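Local coordinates for protein polysaccharide Lyase Family 6 (Bacteroides cellulosilyticus, PDB 6QPS) that probably cleaves alginate, as a calcium-binding family 6 polysaccharide lyase specific for mannuronic acid, at residues G320-P325 and L336-R341. Sequence-based numbering, arbitrary orientation.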
loop_
_atom_site.group_PDB
_atom_site.type_symbol
_atom_site.label_atom_id
_atom_site.label_comp_id
_atom_site.label_asym_id
_atom_site.label_seq_id
_atom_site.Cartn_x
_atom_site.Cartn_y
_atom_site.Cartn_z
ATOM N N GLY A 320 15.180 18.054 0.218
ATOM C CA GLY A 320 14.579 18.141 1.534
ATOM C C GLY A 320 14.617 19.537 2.109
ATOM O O GLY A 320 15.368 20.390 1.634
ATOM N N VAL A 321 13.798 19.765 3.130
ATOM C CA VAL A 321 13.802 20.999 3.890
ATOM C C VAL A 321 14.677 20.870 5.120
ATOM O O VAL A 321 15.342 21.838 5.503
ATOM C CB VAL A 321 12.354 21.395 4.266
ATOM C CG1 VAL A 321 12.330 22.651 5.120
ATOM C CG2 VAL A 321 11.487 21.567 3.007
ATOM N N TYR A 322 14.658 19.702 5.770
ATOM C CA TYR A 322 15.405 19.488 7.003
ATOM C C TYR A 322 16.263 18.238 6.893
ATOM O O TYR A 322 16.040 17.367 6.054
ATOM C CB TYR A 322 14.474 19.336 8.229
ATOM C CG TYR A 322 13.590 20.529 8.440
ATOM C CD1 TYR A 322 14.115 21.719 8.902
ATOM C CD2 TYR A 322 12.225 20.479 8.154
ATOM C CE1 TYR A 322 13.320 22.823 9.077
ATOM C CE2 TYR A 322 11.418 21.582 8.331
ATOM C CZ TYR A 322 11.973 22.749 8.785
ATOM O OH TYR A 322 11.182 23.867 8.971
ATOM N N GLU A 323 17.262 18.166 7.775
ATOM C CA GLU A 323 17.976 16.915 7.952
ATOM C C GLU A 323 17.110 15.931 8.742
ATOM O O GLU A 323 16.163 16.315 9.422
ATOM C CB GLU A 323 19.279 17.139 8.727
ATOM C CG GLU A 323 20.170 18.279 8.228
ATOM C CD GLU A 323 20.897 17.956 6.926
ATOM O OE1 GLU A 323 20.736 16.853 6.367
ATOM O OE2 GLU A 323 21.646 18.837 6.463
ATOM N N ARG A 324 17.466 14.654 8.675
ATOM C CA ARG A 324 16.856 13.678 9.568
ATOM C C ARG A 324 17.035 14.138 11.014
ATOM O O ARG A 324 18.154 14.488 11.411
ATOM C CB ARG A 324 17.535 12.330 9.376
ATOM C CG ARG A 324 17.233 11.302 10.428
ATOM C CD ARG A 324 17.793 9.923 10.009
ATOM N NE ARG A 324 17.691 8.957 11.085
ATOM C CZ ARG A 324 18.294 7.774 11.086
ATOM N NH1 ARG A 324 19.052 7.436 10.054
ATOM N NH2 ARG A 324 18.138 6.959 12.125
ATOM N N PRO A 325 15.983 14.128 11.834
ATOM C CA PRO A 325 16.109 14.629 13.208
ATOM C C PRO A 325 16.937 13.705 14.080
ATOM O O PRO A 325 17.045 12.497 13.829
ATOM C CB PRO A 325 14.658 14.684 13.706
ATOM C CG PRO A 325 13.950 13.605 12.874
ATOM C CD PRO A 325 14.605 13.717 11.500
ATOM N N LEU A 336 8.050 17.012 11.687
ATOM C CA LEU A 336 8.074 15.712 11.035
ATOM C C LEU A 336 7.171 15.645 9.807
ATOM O O LEU A 336 7.344 14.760 8.974
ATOM C CB LEU A 336 7.691 14.648 12.065
ATOM C CG LEU A 336 8.694 14.478 13.212
ATOM C CD1 LEU A 336 8.157 13.460 14.221
ATOM C CD2 LEU A 336 10.057 14.082 12.679
ATOM N N THR A 337 6.213 16.565 9.680
ATOM C CA THR A 337 5.343 16.626 8.515
ATOM C C THR A 337 6.002 17.257 7.295
ATOM O O THR A 337 5.380 17.268 6.227
ATOM C CB THR A 337 4.110 17.467 8.861
ATOM O OG1 THR A 337 4.534 18.729 9.394
ATOM C CG2 THR A 337 3.263 16.786 9.920
ATOM N N SER A 338 7.231 17.778 7.421
ATOM C CA SER A 338 7.949 18.398 6.308
ATOM C C SER A 338 8.621 17.332 5.448
ATOM O O SER A 338 8.096 16.216 5.318
ATOM C CB SER A 338 8.919 19.461 6.861
ATOM O OG SER A 338 9.512 20.179 5.798
ATOM N N TYR A 339 9.726 17.693 4.782
ATOM C CA TYR A 339 10.456 16.815 3.875
ATOM C C TYR A 339 11.902 16.738 4.338
ATOM O O TYR A 339 12.509 17.767 4.657
ATOM C CB TYR A 339 10.416 17.363 2.422
ATOM C CG TYR A 339 9.013 17.418 1.848
ATOM C CD1 TYR A 339 8.200 18.528 2.036
ATOM C CD2 TYR A 339 8.498 16.344 1.132
ATOM C CE1 TYR A 339 6.904 18.564 1.531
ATOM C CE2 TYR A 339 7.203 16.365 0.637
ATOM C CZ TYR A 339 6.424 17.488 0.825
ATOM O OH TYR A 339 5.135 17.528 0.330
ATOM N N HIS A 340 12.452 15.523 4.369
ATOM C CA HIS A 340 13.780 15.274 4.915
ATOM C C HIS A 340 14.738 14.811 3.825
ATOM O O HIS A 340 14.356 14.082 2.896
ATOM C CB HIS A 340 13.682 14.312 6.099
ATOM C CG HIS A 340 12.848 14.861 7.211
ATOM N ND1 HIS A 340 11.469 14.802 7.201
ATOM C CD2 HIS A 340 13.193 15.543 8.328
ATOM C CE1 HIS A 340 11.005 15.381 8.294
ATOM N NE2 HIS A 340 12.029 15.857 8.987
ATOM N N ARG A 341 15.993 15.262 3.950
ATOM C CA ARG A 341 17.001 15.041 2.915
ATOM C C ARG A 341 17.070 13.586 2.441
ATOM O O ARG A 341 17.058 12.633 3.236
ATOM C CB ARG A 341 18.384 15.468 3.428
ATOM C CG ARG A 341 19.444 15.516 2.337
ATOM C CD ARG A 341 20.876 15.568 2.905
ATOM N NE ARG A 341 21.242 16.808 3.570
ATOM C CZ ARG A 341 21.834 17.855 2.985
ATOM N NH1 ARG A 341 22.094 17.851 1.687
ATOM N NH2 ARG A 341 22.165 18.909 3.705
#
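The ring of Tyr322 meets Ser338 at its edge, where Ser338 CB lies in the ring plane, 3.6 Å from CE2; over one face, offset toward the rim, sits CG1 of the neighbouring Val321. The imidazole of His340 has the carbonyl of Glu323 at its edge, with CD2 3.3 Å from Glu323 O, while CD of Pro325 approaches obliquely. The third flat group, the guanidinium of Arg341, takes the Glu323 carboxylate at its edge in a side-on, two-nitrogen salt bridge: NE reaches OE1 and NH2 reaches OE2, each at 2.8 Å and nearly straight. Both oxygens lie in the guanidinium plane and are met on their syn sides, but the carboxylate is turned 21° from it, leaving the donors somewhat out of its own plane. Glu323 starts away from the other segment, and a bend at chi2 (-74°) swings its carboxylate alongside Arg341. Replacing Arg341 by an alanine would probably leave that carboxylate without its two-pronged partner and free to turn. Lys366 offers it a weak, long ion pair. Behind the side chains, Tyr339 O accepts from Val321 N (2.8 Å) and Tyr322 N (3.1 Å); Arg341 N gives one back to Tyr322 O (3.0 Å), so that Tyr322 and His340 form a single beta bridge. Farther out, Pro325 CG touches Leu336 CD2 at 3.9 Å. The contact closes the base of a long loop between strands 313-318 and 345-353 of the parallel beta-helix, near the metal site: the side chain of Tyr339, in cation-pi contact with Arg270 and Arg318, lies about 9 Å from the bound calcium ion. Backbone bonds thus join the loop ends, and the paired charges fix each other's distance and rotation.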